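Local coordinates for transferrin (PDB 6WB6), which binds a single ferric ion per molecule together with a carbonate anion and transports iron as a secreted insect glycoprotein, at residues A[437-442]-A[547-552]; A[449-454]-A[475-480]; A[468-473]-A[500-505]; A[533-538]-A[555-560]. One frame throughout, in Å; residues are numbered along the deposited sequence.

Contact 1. Residues A[437-442]-A[547-552]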
loop_
_atom_site.group_PDB
_atom_site.type_symbol
_atom_site.label_atom_id
_atom_site.label_comp_id
_atom_site.label_asym_id
_atom_site.label_seq_id
_atom_site.Cartn_x
_atom_site.Cartn_y
_atom_site.Cartn_z
ATOM N N TYR A 437 -11.715 13.211 -13.291
ATOM C CA TYR A 437 -11.586 14.426 -14.079
ATOM C C TYR A 437 -12.954 15.006 -14.395
ATOM O O TYR A 437 -13.905 14.276 -14.702
ATOM C CB TYR A 437 -10.844 14.168 -15.385
ATOM C CG TYR A 437 -9.367 13.967 -15.185
ATOM C CD1 TYR A 437 -8.890 12.877 -14.474
ATOM C CD2 TYR A 437 -8.457 14.869 -15.684
ATOM C CE1 TYR A 437 -7.539 12.698 -14.285
ATOM C CE2 TYR A 437 -7.110 14.697 -15.503
ATOM C CZ TYR A 437 -6.656 13.613 -14.805
ATOM O OH TYR A 437 -5.310 13.426 -14.625
ATOM N N ALA A 438 -13.038 16.323 -14.327
ATOM C CA ALA A 438 -14.168 17.015 -14.921
ATOM C C ALA A 438 -13.994 17.024 -16.432
ATOM O O ALA A 438 -12.957 17.460 -16.949
ATOM C CB ALA A 438 -14.275 18.440 -14.384
ATOM N N VAL A 439 -14.989 16.525 -17.154
ATOM C CA VAL A 439 -14.874 16.425 -18.599
ATOM C C VAL A 439 -16.067 17.106 -19.238
ATOM O O VAL A 439 -16.987 17.572 -18.561
ATOM C CB VAL A 439 -14.749 14.975 -19.099
ATOM C CG1 VAL A 439 -13.665 14.264 -18.322
ATOM C CG2 VAL A 439 -16.072 14.227 -18.998
ATOM N N ALA A 440 -15.987 17.213 -20.562
ATOM C CA ALA A 440 -16.993 17.846 -21.406
ATOM C C ALA A 440 -17.431 16.815 -22.430
ATOM O O ALA A 440 -16.664 16.486 -23.344
ATOM C CB ALA A 440 -16.441 19.083 -22.101
ATOM N N VAL A 441 -18.658 16.317 -22.276
ATOM C CA VAL A 441 -19.186 15.248 -23.114
ATOM C C VAL A 441 -19.987 15.880 -24.244
ATOM O O VAL A 441 -20.827 16.764 -23.999
ATOM C CB VAL A 441 -20.057 14.286 -22.285
ATOM C CG1 VAL A 441 -20.540 13.126 -23.124
ATOM C CG2 VAL A 441 -19.293 13.792 -21.056
ATOM N N VAL A 442 -19.704 15.453 -25.479
ATOM C CA VAL A 442 -20.407 15.901 -26.678
ATOM C C VAL A 442 -20.869 14.674 -27.464
ATOM O O VAL A 442 -20.324 13.584 -27.318
ATOM C CB VAL A 442 -19.535 16.808 -27.574
ATOM C CG1 VAL A 442 -19.395 18.197 -26.942
ATOM C CG2 VAL A 442 -18.133 16.186 -27.840
ATOM N N ALA A 547 -16.260 10.126 -13.539
ATOM C CA ALA A 547 -16.870 9.029 -12.788
ATOM C C ALA A 547 -18.282 8.687 -13.267
ATOM O O ALA A 547 -18.761 7.580 -13.006
ATOM C CB ALA A 547 -16.891 9.385 -11.297
ATOM N N ASP A 548 -18.955 9.598 -13.956
ATOM C CA ASP A 548 -20.331 9.401 -14.396
ATOM C C ASP A 548 -20.432 9.072 -15.876
ATOM O O ASP A 548 -21.532 9.128 -16.438
ATOM C CB ASP A 548 -21.168 10.652 -14.116
ATOM C CG ASP A 548 -21.636 10.743 -12.666
ATOM O OD1 ASP A 548 -21.459 9.770 -11.896
ATOM O OD2 ASP A 548 -22.186 11.805 -12.298
ATOM N N LEU A 549 -19.323 8.731 -16.522
ATOM C CA LEU A 549 -19.363 8.507 -17.967
ATOM C C LEU A 549 -20.071 7.203 -18.369
ATOM O O LEU A 549 -20.371 7.035 -19.557
ATOM C CB LEU A 549 -17.938 8.535 -18.528
ATOM C CG LEU A 549 -17.282 9.919 -18.463
ATOM C CD1 LEU A 549 -15.863 9.890 -18.979
ATOM C CD2 LEU A 549 -18.098 10.984 -19.232
ATOM N N SER A 550 -20.365 6.303 -17.416
ATOM C CA SER A 550 -21.138 5.091 -17.710
ATOM C C SER A 550 -22.543 5.409 -18.191
ATOM O O SER A 550 -23.173 4.582 -18.863
ATOM C CB SER A 550 -21.229 4.207 -16.470
ATOM O OG SER A 550 -21.927 4.872 -15.437
ATOM N N HIS A 551 -23.068 6.570 -17.827
ATOM C CA HIS A 551 -24.364 7.012 -18.305
ATOM C C HIS A 551 -24.339 7.499 -19.755
ATOM O O HIS A 551 -25.355 8.033 -20.204
ATOM C CB HIS A 551 -24.907 8.135 -17.405
ATOM C CG HIS A 551 -25.062 7.741 -15.970
ATOM N ND1 HIS A 551 -26.285 7.428 -15.414
ATOM C CD2 HIS A 551 -24.150 7.603 -14.978
ATOM C CE1 HIS A 551 -26.118 7.123 -14.139
ATOM N NE2 HIS A 551 -24.833 7.221 -13.848
ATOM N N PHE A 552 -23.220 7.353 -20.478
ATOM C CA PHE A 552 -23.100 7.835 -21.852
ATOM C C PHE A 552 -22.633 6.709 -22.755
ATOM O O PHE A 552 -21.582 6.112 -22.506
ATOM C CB PHE A 552 -22.098 8.984 -21.999
ATOM C CG PHE A 552 -22.512 10.237 -21.328
ATOM C CD1 PHE A 552 -22.154 10.474 -20.019
ATOM C CD2 PHE A 552 -23.266 11.179 -22.000
ATOM C CE1 PHE A 552 -22.542 11.643 -19.375
ATOM C CE2 PHE A 552 -23.648 12.345 -21.380
ATOM C CZ PHE A 552 -23.283 12.586 -20.059
#
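The Phe552 ring takes a methyl of Val441 on one face: CG1 sits over the CD2–CE2 side of the ring, 3.8 Å from its centroid and 23° off the ring normal, a CH-pi contact. The carbonyl O of Leu549 lies in plane at the ring edge, and Tyr557, on the neighbouring strand, makes an edge-to-face pair with the same ring. The setting is a mixed beta-sheet of the second transferrin-like half, where strand 437-443 runs antiparallel to strand 542-545 and to strand 557-560; the short 3-10 turn at 547-551 follows strand 542-545 and folds back over one side of the sheet. Val439 and Val441, two residues apart on the strand, both face this turn, while Ala438 and Ala440 face the other way. Val441 divides its two methyls between two partners. Its CG1, anti to the backbone N (chi1 -176°), goes to the phenyl face, and CG2, beside that N, goes to Leu549 CD2 at 3.6 Å, the two side chains running alongside in opposite senses. Leu549 uses the same CD2 for Val439. Trp531 and Leu534 of helix 530-535 also touch the Phe552 side chain. Replacing Phe552 with an alanine would probably leave Val441 CG1 without the ring face it packs on and open a gap between strand, turn and helix. No hydrogen bond joins the two segments; the 3-10 turn is closed by its own Phe552 N to Leu549 O bond of 3.0 Å. Farther down the strand, Val439 CG2 meets Leu549 CD2 tip to tip at 3.8 Å.

Contact 2. Residues A[449-454]-A[475-480]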
loop_
_atom_site.group_PDB
_atom_site.type_symbol
_atom_site.label_atom_id
_atom_site.label_comp_id
_atom_site.label_asym_id
_atom_site.label_seq_id
_atom_site.Cartn_x
_atom_site.Cartn_y
_atom_site.Cartn_z
ATOM N N ASN A 449 -15.213 21.952 -31.326
ATOM C CA ASN A 449 -13.858 21.473 -31.077
ATOM C C ASN A 449 -13.062 22.354 -30.127
ATOM O O ASN A 449 -11.903 22.039 -29.845
ATOM C CB ASN A 449 -13.065 21.372 -32.385
ATOM C CG ASN A 449 -13.821 20.667 -33.455
ATOM O OD1 ASN A 449 -13.879 19.445 -33.475
ATOM N ND2 ASN A 449 -14.413 21.435 -34.364
ATOM N N LYS A 450 -13.634 23.452 -29.650
ATOM C CA LYS A 450 -12.958 24.386 -28.762
ATOM C C LYS A 450 -14.034 25.277 -28.144
ATOM O O LYS A 450 -15.190 25.279 -28.581
ATOM C CB LYS A 450 -11.889 25.183 -29.514
ATOM C CG LYS A 450 -12.410 25.985 -30.685
ATOM C CD LYS A 450 -11.335 26.949 -31.242
ATOM C CE LYS A 450 -11.953 28.006 -32.144
ATOM N NZ LYS A 450 -11.341 29.351 -31.867
ATOM N N ILE A 451 -13.641 26.055 -27.135
ATOM C CA ILE A 451 -14.651 26.626 -26.250
ATOM C C ILE A 451 -15.452 27.724 -26.943
ATOM O O ILE A 451 -16.649 27.872 -26.687
ATOM C CB ILE A 451 -14.021 27.128 -24.942
ATOM C CG1 ILE A 451 -15.126 27.528 -23.949
ATOM C CG2 ILE A 451 -13.045 28.294 -25.202
ATOM C CD1 ILE A 451 -16.093 26.389 -23.572
ATOM N N ASP A 452 -14.826 28.521 -27.811
ATOM C CA ASP A 452 -15.607 29.580 -28.445
ATOM C C ASP A 452 -16.661 29.016 -29.400
ATOM O O ASP A 452 -17.668 29.686 -29.651
ATOM C CB ASP A 452 -14.691 30.568 -29.167
ATOM N N ASP A 453 -16.477 27.788 -29.908
ATOM C CA ASP A 453 -17.501 27.162 -30.742
ATOM C C ASP A 453 -18.785 26.873 -29.980
ATOM O O ASP A 453 -19.823 26.632 -30.607
ATOM C CB ASP A 453 -17.016 25.839 -31.331
ATOM C CG ASP A 453 -15.785 25.990 -32.178
ATOM O OD1 ASP A 453 -15.528 27.099 -32.703
ATOM O OD2 ASP A 453 -15.083 24.978 -32.324
ATOM N N LEU A 454 -18.737 26.845 -28.656
ATOM C CA LEU A 454 -19.934 26.620 -27.855
ATOM C C LEU A 454 -20.589 27.910 -27.391
ATOM O O LEU A 454 -21.614 27.852 -26.700
ATOM C CB LEU A 454 -19.593 25.730 -26.659
ATOM C CG LEU A 454 -19.405 24.279 -27.127
ATOM C CD1 LEU A 454 -18.519 23.479 -26.193
ATOM C CD2 LEU A 454 -20.774 23.626 -27.248
ATOM N N PHE A 475 -14.468 28.042 -14.009
ATOM C CA PHE A 475 -13.063 28.416 -14.045
ATOM C C PHE A 475 -12.528 28.367 -15.454
ATOM O O PHE A 475 -11.709 29.211 -15.847
ATOM C CB PHE A 475 -12.187 27.510 -13.194
ATOM C CG PHE A 475 -10.716 27.732 -13.454
ATOM C CD1 PHE A 475 -10.032 28.728 -12.775
ATOM C CD2 PHE A 475 -10.035 26.997 -14.405
ATOM C CE1 PHE A 475 -8.702 28.973 -13.024
ATOM C CE2 PHE A 475 -8.695 27.240 -14.667
ATOM C CZ PHE A 475 -8.025 28.231 -13.966
ATOM N N TYR A 476 -12.917 27.346 -16.213
ATOM C CA TYR A 476 -12.344 27.214 -17.544
ATOM C C TYR A 476 -12.685 28.423 -18.390
ATOM O O TYR A 476 -11.820 28.971 -19.077
ATOM C CB TYR A 476 -12.815 25.937 -18.227
ATOM C CG TYR A 476 -12.153 25.736 -19.571
ATOM C CD1 TYR A 476 -12.660 26.341 -20.715
ATOM C CD2 TYR A 476 -11.015 24.954 -19.699
ATOM C CE1 TYR A 476 -12.056 26.173 -21.928
ATOM C CE2 TYR A 476 -10.409 24.776 -20.922
ATOM C CZ TYR A 476 -10.928 25.389 -22.028
ATOM O OH TYR A 476 -10.314 25.184 -23.244
ATOM N N LEU A 477 -13.930 28.887 -18.316
ATOM C CA LEU A 477 -14.319 30.039 -19.119
ATOM C C LEU A 477 -13.675 31.319 -18.596
ATOM O O LEU A 477 -13.045 32.060 -19.361
ATOM C CB LEU A 477 -15.841 30.146 -19.147
ATOM C CG LEU A 477 -16.487 29.077 -20.042
ATOM C CD1 LEU A 477 -17.984 29.065 -19.826
ATOM C CD2 LEU A 477 -16.178 29.324 -21.485
ATOM N N ILE A 478 -13.807 31.590 -17.293
ATOM C CA ILE A 478 -13.169 32.766 -16.701
ATOM C C ILE A 478 -11.680 32.791 -17.031
ATOM O O ILE A 478 -11.127 33.834 -17.408
ATOM C CB ILE A 478 -13.413 32.799 -15.177
ATOM C CG1 ILE A 478 -14.890 33.114 -14.876
ATOM C CG2 ILE A 478 -12.533 33.833 -14.523
ATOM C CD1 ILE A 478 -15.246 33.093 -13.425
ATOM N N ASN A 479 -11.008 31.643 -16.909
ATOM C CA ASN A 479 -9.561 31.599 -17.127
ATOM C C ASN A 479 -9.197 32.007 -18.552
ATOM O O ASN A 479 -8.228 32.743 -18.768
ATOM C CB ASN A 479 -9.025 30.198 -16.821
ATOM C CG ASN A 479 -7.529 30.067 -17.086
ATOM O OD1 ASN A 479 -7.122 29.495 -18.089
ATOM N ND2 ASN A 479 -6.713 30.584 -16.176
ATOM N N LYS A 480 -9.951 31.533 -19.538
ATOM C CA LYS A 480 -9.731 31.923 -20.920
ATOM C C LYS A 480 -10.408 33.245 -21.256
ATOM O O LYS A 480 -10.518 33.608 -22.430
ATOM C CB LYS A 480 -10.216 30.809 -21.858
ATOM C CG LYS A 480 -9.241 29.630 -21.952
ATOM C CD LYS A 480 -9.226 28.979 -23.336
ATOM C CE LYS A 480 -7.922 28.198 -23.581
ATOM N NZ LYS A 480 -7.616 28.014 -25.048
HETATM O O HOH W 1 -10.827 25.505 -25.789
#
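Ile451 turns its CG1 branch anti to the backbone N (chi1 -172°), which carries CG1 and CD1 to Leu477 on helix 467-479, while Tyr476 has its ring swung anti to its own N (chi1 -176°) and runs antiparallel alongside the isoleucine. Ile451 CB comes to the ring edge, 3.7 Å from Tyr476 CE1. Leu477 comes in at a slant. Its CD2 is 3.2 Å from Ile451 CG1, closer than carbons usually pack, and 3.6 Å from Ile451 CD1, so one methyl of the leucine covers both carbons of the longer isoleucine branch. Lys480, just beyond the helix end, brings CD only to 4.3 Å from Ile451 CG2. Phe495 of helix 488-495 touches both Ile451 and Leu477, so Ile451, in the loop before strand 458-461, packs against helix 467-479 and helix 488-495. A valine in place of Ile451 would lack CD1 and would probably leave Leu477 CD2 without one of its two carbon partners. The polar link runs through one water: it accepts from Ile451 N at 3.2 Å and donates to Tyr476 OH at 2.6 Å, lying in the plane of the phenol ring. Tyr476 OH is also hydrogen-bonded to Leu562 O. Within the loop, Asn449 N donates to the anti lone pair of Asp453 OD2 at 3.2 Å. The contact is thus apolar at Ile451 and Leu477, with a water bridge at the Tyr476 hydroxyl, where the water satisfies the backbone N of the buried Ile451 and ties it to a phenol already held by a second loop.

Contact 3. Residues A[468-473]-A[500-505]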
loop_
_atom_site.group_PDB
_atom_site.type_symbol
_atom_site.label_atom_id
_atom_site.label_comp_id
_atom_site.label_asym_id
_atom_site.label_seq_id
_atom_site.Cartn_x
_atom_site.Cartn_y
_atom_site.Cartn_z
ATOM N N SER A 468 -17.188 19.202 -11.221
ATOM C CA SER A 468 -17.240 19.084 -12.681
ATOM C C SER A 468 -18.411 19.861 -13.276
ATOM O O SER A 468 -18.353 20.287 -14.439
ATOM C CB SER A 468 -17.346 17.610 -13.090
ATOM O OG SER A 468 -16.576 16.765 -12.240
ATOM N N GLY A 469 -19.458 20.067 -12.497
ATOM C CA GLY A 469 -20.657 20.677 -13.016
ATOM C C GLY A 469 -20.559 22.182 -13.014
ATOM O O GLY A 469 -21.004 22.850 -13.946
ATOM N N LEU A 470 -19.946 22.728 -11.969
ATOM C CA LEU A 470 -19.941 24.172 -11.756
ATOM C C LEU A 470 -18.520 24.715 -11.790
ATOM O O LEU A 470 -18.183 25.475 -12.698
ATOM C CB LEU A 470 -20.631 24.499 -10.430
ATOM C CG LEU A 470 -20.815 25.978 -10.074
ATOM C CD1 LEU A 470 -19.571 26.523 -9.405
ATOM C CD2 LEU A 470 -21.189 26.801 -11.303
ATOM N N HIS A 471 -17.673 24.329 -10.835
ATOM C CA HIS A 471 -16.335 24.891 -10.719
ATOM C C HIS A 471 -15.590 24.832 -12.043
ATOM O O HIS A 471 -15.163 25.860 -12.577
ATOM C CB HIS A 471 -15.550 24.146 -9.640
ATOM C CG HIS A 471 -16.001 24.433 -8.248
ATOM N ND1 HIS A 471 -15.143 24.892 -7.272
ATOM C CD2 HIS A 471 -17.214 24.315 -7.660
ATOM C CE1 HIS A 471 -15.808 25.047 -6.142
ATOM N NE2 HIS A 471 -17.067 24.703 -6.350
ATOM N N ALA A 472 -15.419 23.624 -12.588
ATOM C CA ALA A 472 -14.494 23.466 -13.703
ATOM C C ALA A 472 -14.930 24.247 -14.931
ATOM O O ALA A 472 -14.082 24.941 -15.521
ATOM C CB ALA A 472 -14.304 21.974 -14.000
ATOM N N PRO A 473 -16.191 24.177 -15.384
ATOM C CA PRO A 473 -16.602 25.031 -16.518
ATOM C C PRO A 473 -16.539 26.521 -16.208
ATOM O O PRO A 473 -16.177 27.323 -17.079
ATOM C CB PRO A 473 -18.041 24.579 -16.797
ATOM C CG PRO A 473 -18.205 23.257 -16.055
ATOM C CD PRO A 473 -17.295 23.323 -14.904
ATOM N N SER A 500 -29.316 26.515 -20.171
ATOM C CA SER A 500 -28.514 25.504 -19.502
ATOM C C SER A 500 -29.331 24.803 -18.423
ATOM O O SER A 500 -30.316 25.333 -17.901
ATOM C CB SER A 500 -27.260 26.124 -18.880
ATOM O OG SER A 500 -26.433 26.707 -19.871
ATOM N N CYS A 501 -28.885 23.605 -18.080
ATOM C CA CYS A 501 -29.407 22.865 -16.938
ATOM C C CYS A 501 -28.258 22.667 -15.967
ATOM O O CYS A 501 -27.377 21.832 -16.203
ATOM C CB CYS A 501 -30.000 21.517 -17.326
ATOM S SG CYS A 501 -30.666 20.716 -15.819
ATOM N N LEU A 502 -28.280 23.437 -14.878
ATOM C CA LEU A 502 -27.288 23.364 -13.811
ATOM C C LEU A 502 -28.078 23.162 -12.520
ATOM O O LEU A 502 -28.395 24.129 -11.802
ATOM C CB LEU A 502 -26.418 24.616 -13.804
ATOM C CG LEU A 502 -25.317 24.766 -12.744
ATOM C CD1 LEU A 502 -24.227 23.708 -12.843
ATOM C CD2 LEU A 502 -24.704 26.154 -12.866
ATOM N N PRO A 503 -28.424 21.920 -12.199
ATOM C CA PRO A 503 -29.342 21.662 -11.080
ATOM C C PRO A 503 -28.920 22.349 -9.791
ATOM O O PRO A 503 -27.772 22.253 -9.353
ATOM C CB PRO A 503 -29.305 20.135 -10.934
ATOM C CG PRO A 503 -28.907 19.627 -12.282
ATOM C CD PRO A 503 -28.057 20.691 -12.931
ATOM N N GLY A 504 -29.868 23.038 -9.168
ATOM C CA GLY A 504 -29.605 23.686 -7.908
ATOM C C GLY A 504 -29.078 25.094 -8.012
ATOM O O GLY A 504 -28.862 25.733 -6.973
ATOM N N VAL A 505 -28.877 25.617 -9.221
ATOM C CA VAL A 505 -28.370 26.974 -9.357
ATOM C C VAL A 505 -29.322 27.979 -8.717
ATOM O O VAL A 505 -28.923 29.119 -8.455
ATOM C CB VAL A 505 -28.106 27.295 -10.848
ATOM C CG1 VAL A 505 -29.369 27.113 -11.661
ATOM C CG2 VAL A 505 -27.522 28.727 -11.020
#
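Leu502, just past strand 499-501, reaches helix 467-479 and touches two successive residues there, one with each methyl. With CG anti to the backbone N (chi1 179°) and chi2 at 63°, CD1 is brought to Gly469 O at 3.5 Å and CD2 to Leu470 CD2 at 3.9 Å. Leu470 also has its CG anti to the N, but its chi2 of -85° turns the fork differently, and the two leucines pass at a slant with one methyl each in touch. Gly469 takes part through its backbone; a CB there would point toward Leu502, about 4.2 Å from Leu502 CD1. The helix is irregular here, with a wider pi-type turn at 468-471 and a kink where Pro473 has no N-H to give. A type II beta turn from Leu502 to Val505, closed by Val505 N to Leu502 O at 3.0 Å, puts Gly504 at a positive phi. Next door, Cys501 is tied to Cys524 by a disulfide. The loop after a strand of the mixed sheet thus packs on a helix in the second transferrin-like half. Leu502 contributes only methyls: CD1 lies against a carbonyl oxygen that accepts a hydrogen bond from His461 ND1, so the polarity of Gly469 O is met from elsewhere.

Contact 4. Residues A[533-538]-A[555-560]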
loop_
_atom_site.group_PDB
_atom_site.type_symbol
_atom_site.label_atom_id
_atom_site.label_comp_id
_atom_site.label_asym_id
_atom_site.label_seq_id
_atom_site.Cartn_x
_atom_site.Cartn_y
_atom_site.Cartn_z
ATOM N N CYS A 533 -30.177 15.269 -20.599
ATOM C CA CYS A 533 -30.164 16.602 -21.176
ATOM C C CYS A 533 -29.340 16.621 -22.461
ATOM O O CYS A 533 -29.740 17.242 -23.453
ATOM C CB CYS A 533 -29.645 17.575 -20.111
ATOM S SG CYS A 533 -29.324 19.268 -20.598
ATOM N N LEU A 534 -28.222 15.894 -22.488
ATOM C CA LEU A 534 -27.436 15.822 -23.719
ATOM C C LEU A 534 -28.168 15.017 -24.782
ATOM O O LEU A 534 -28.355 15.490 -25.908
ATOM C CB LEU A 534 -26.055 15.214 -23.454
ATOM C CG LEU A 534 -24.998 15.571 -24.514
ATOM C CD1 LEU A 534 -24.714 17.099 -24.560
ATOM C CD2 LEU A 534 -23.709 14.825 -24.271
ATOM N N GLU A 535 -28.575 13.789 -24.441
ATOM C CA GLU A 535 -29.358 12.933 -25.326
ATOM C C GLU A 535 -30.502 13.674 -26.019
ATOM O O GLU A 535 -30.693 13.492 -27.226
ATOM C CB GLU A 535 -29.914 11.733 -24.542
ATOM C CG GLU A 535 -30.844 10.843 -25.359
ATOM C CD GLU A 535 -31.374 9.640 -24.574
ATOM O OE1 GLU A 535 -32.049 8.789 -25.181
ATOM O OE2 GLU A 535 -31.117 9.544 -23.359
ATOM N N GLU A 536 -31.262 14.506 -25.283
ATOM C CA GLU A 536 -32.433 15.211 -25.825
ATOM C C GLU A 536 -32.097 16.562 -26.467
ATOM O O GLU A 536 -33.004 17.377 -26.688
ATOM C CB GLU A 536 -33.486 15.428 -24.728
ATOM C CG GLU A 536 -34.163 14.139 -24.232
ATOM C CD GLU A 536 -35.158 14.392 -23.109
ATOM O OE1 GLU A 536 -35.298 15.555 -22.683
ATOM O OE2 GLU A 536 -35.817 13.428 -22.666
ATOM N N ASP A 537 -30.820 16.819 -26.742
ATOM C CA ASP A 537 -30.344 18.048 -27.382
ATOM C C ASP A 537 -30.830 19.304 -26.654
ATOM O O ASP A 537 -30.912 20.393 -27.240
ATOM C CB ASP A 537 -30.742 18.075 -28.857
ATOM C CG ASP A 537 -30.082 16.954 -29.649
ATOM O OD1 ASP A 537 -29.137 16.335 -29.125
ATOM O OD2 ASP A 537 -30.499 16.693 -30.789
ATOM N N ARG A 538 -31.149 19.174 -25.370
ATOM C CA ARG A 538 -31.397 20.351 -24.550
ATOM C C ARG A 538 -30.104 21.047 -24.175
ATOM O O ARG A 538 -30.138 22.190 -23.703
ATOM C CB ARG A 538 -32.163 19.968 -23.280
ATOM C CG ARG A 538 -33.523 19.352 -23.554
ATOM C CD ARG A 538 -34.310 19.149 -22.264
ATOM N NE ARG A 538 -34.169 17.787 -21.758
ATOM C CZ ARG A 538 -33.705 17.444 -20.557
ATOM N NH1 ARG A 538 -33.323 18.354 -19.672
ATOM N NH2 ARG A 538 -33.643 16.159 -20.233
ATOM N N ASN A 555 -20.399 4.532 -28.120
ATOM C CA ASN A 555 -20.496 4.620 -29.569
ATOM C C ASN A 555 -21.102 5.933 -30.047
ATOM O O ASN A 555 -20.895 6.299 -31.206
ATOM C CB ASN A 555 -21.317 3.445 -30.117
ATOM C CG ASN A 555 -20.729 2.111 -29.749
ATOM O OD1 ASN A 555 -19.508 1.954 -29.672
ATOM N ND2 ASN A 555 -21.590 1.146 -29.490
ATOM N N GLN A 556 -21.827 6.662 -29.194
ATOM C CA GLN A 556 -22.500 7.887 -29.628
ATOM C C GLN A 556 -21.882 9.168 -29.081
ATOM O O GLN A 556 -22.130 10.238 -29.644
ATOM C CB GLN A 556 -23.984 7.857 -29.223
ATOM C CG GLN A 556 -24.710 6.604 -29.652
ATOM C CD GLN A 556 -26.084 6.489 -29.012
ATOM O OE1 GLN A 556 -26.782 7.479 -28.841
ATOM N NE2 GLN A 556 -26.469 5.272 -28.644
ATOM N N TYR A 557 -21.078 9.085 -28.027
ATOM C CA TYR A 557 -20.585 10.249 -27.310
ATOM C C TYR A 557 -19.066 10.267 -27.279
ATOM O O TYR A 557 -18.404 9.225 -27.370
ATOM C CB TYR A 557 -21.117 10.273 -25.894
ATOM C CG TYR A 557 -22.594 10.458 -25.880
ATOM C CD1 TYR A 557 -23.146 11.727 -25.932
ATOM C CD2 TYR A 557 -23.449 9.367 -25.838
ATOM C CE1 TYR A 557 -24.510 11.913 -25.924
ATOM C CE2 TYR A 557 -24.830 9.542 -25.823
ATOM C CZ TYR A 557 -25.352 10.823 -25.870
ATOM O OH TYR A 557 -26.716 11.032 -25.868
ATOM N N GLU A 558 -18.531 11.479 -27.166
ATOM C CA GLU A 558 -17.101 11.722 -27.158
ATOM C C GLU A 558 -16.798 12.737 -26.075
ATOM O O GLU A 558 -17.692 13.409 -25.557
ATOM C CB GLU A 558 -16.619 12.270 -28.503
ATOM C CG GLU A 558 -16.040 11.281 -29.455
ATOM C CD GLU A 558 -15.915 11.904 -30.827
ATOM O OE1 GLU A 558 -16.419 13.042 -30.987
ATOM O OE2 GLU A 558 -15.339 11.270 -31.732
ATOM N N LEU A 559 -15.514 12.891 -25.779
ATOM C CA LEU A 559 -15.050 13.958 -24.904
ATOM C C LEU A 559 -14.492 15.091 -25.744
ATOM O O LEU A 559 -13.814 14.855 -26.744
ATOM C CB LEU A 559 -13.992 13.442 -23.939
ATOM C CG LEU A 559 -14.520 12.262 -23.123
ATOM C CD1 LEU A 559 -13.445 11.722 -22.176
ATOM C CD2 LEU A 559 -15.800 12.679 -22.358
ATOM N N LEU A 560 -14.833 16.311 -25.357
ATOM C CA LEU A 560 -14.276 17.529 -25.938
ATOM C C LEU A 560 -13.056 17.912 -25.117
ATOM O O LEU A 560 -13.192 18.270 -23.942
ATOM C CB LEU A 560 -15.320 18.645 -25.916
ATOM C CG LEU A 560 -14.907 20.030 -26.393
ATOM C CD1 LEU A 560 -14.534 19.937 -27.853
ATOM C CD2 LEU A 560 -16.025 21.036 -26.163
#
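Apolar contact comes first: Leu534, near the end of helix 530-535, brings its CD2 methyl obliquely to the CE1–CD1 bond of Tyr557, 3.4 Å from CE1 and 3.6 Å from CD1. The two side chains lie alongside each other and point in opposite senses, Leu534 with its CG anti to the backbone N. Tyr557 leaves strand 557-560 with its CG anti to the carbonyl carbon (chi1 -66°), which extends the phenol toward the helix end. Its hydroxyl arrives at the next residue, with OH 3.3 Å from Glu535 CA and 3.5 Å from Glu535 CB, touching the aliphatic root of that side chain. The extended chain of Glu535 carries its carboxylate onward from there, the carboxylate plane turned 77° from the ring.

Polar and ionic bonds lie within the segments or lead outside them. After the helix, Arg538 NE donates to Glu536 OE1 at 2.7 Å, in a salt bridge that meets the oxygen on its anti side, 23° out of the carboxylate plane; NH2 adds a weak bond to the same oxygen. Cys533 CA lies over one face of the guanidinium group. Lys443 pairs with Asp537 OD1 and also bonds Glu535 O, linking the helix end to strand 437-443. The turn itself is closed by Asp537 N to Leu534 O at 2.9 Å.

Cys533 is also disulfide-bonded to Cys460. The whole is a helix end packed on one side of a mixed sheet by a tyrosine from a strand, within the alpha/beta architecture of a transferrin lobe.

In the fold
All four contacts lie in the second transferrin-like half, far from the iron and carbonate site of the first. Contacts 1 and 4 have centres about 10 Å apart and share one mixed sheet, in which strands 437-443 and 557-560 are antiparallel neighbours. Contact 3 sits about 13 Å from contact 1 between centres, where Ser468 and Ala472 pack on Ala438. Contacts 2 and 3 use the same helix, 467-479, with centres about 15 Å apart. Along the chain, contacts 2 and 3 cross each other and are nested inside the loop closed by contact 1, while contact 4 crosses contact 1. Contacts 1, 3 and 4 thereby gather around a single sheet; contact 2 joins a loop to the C-terminal part of helix 467-479.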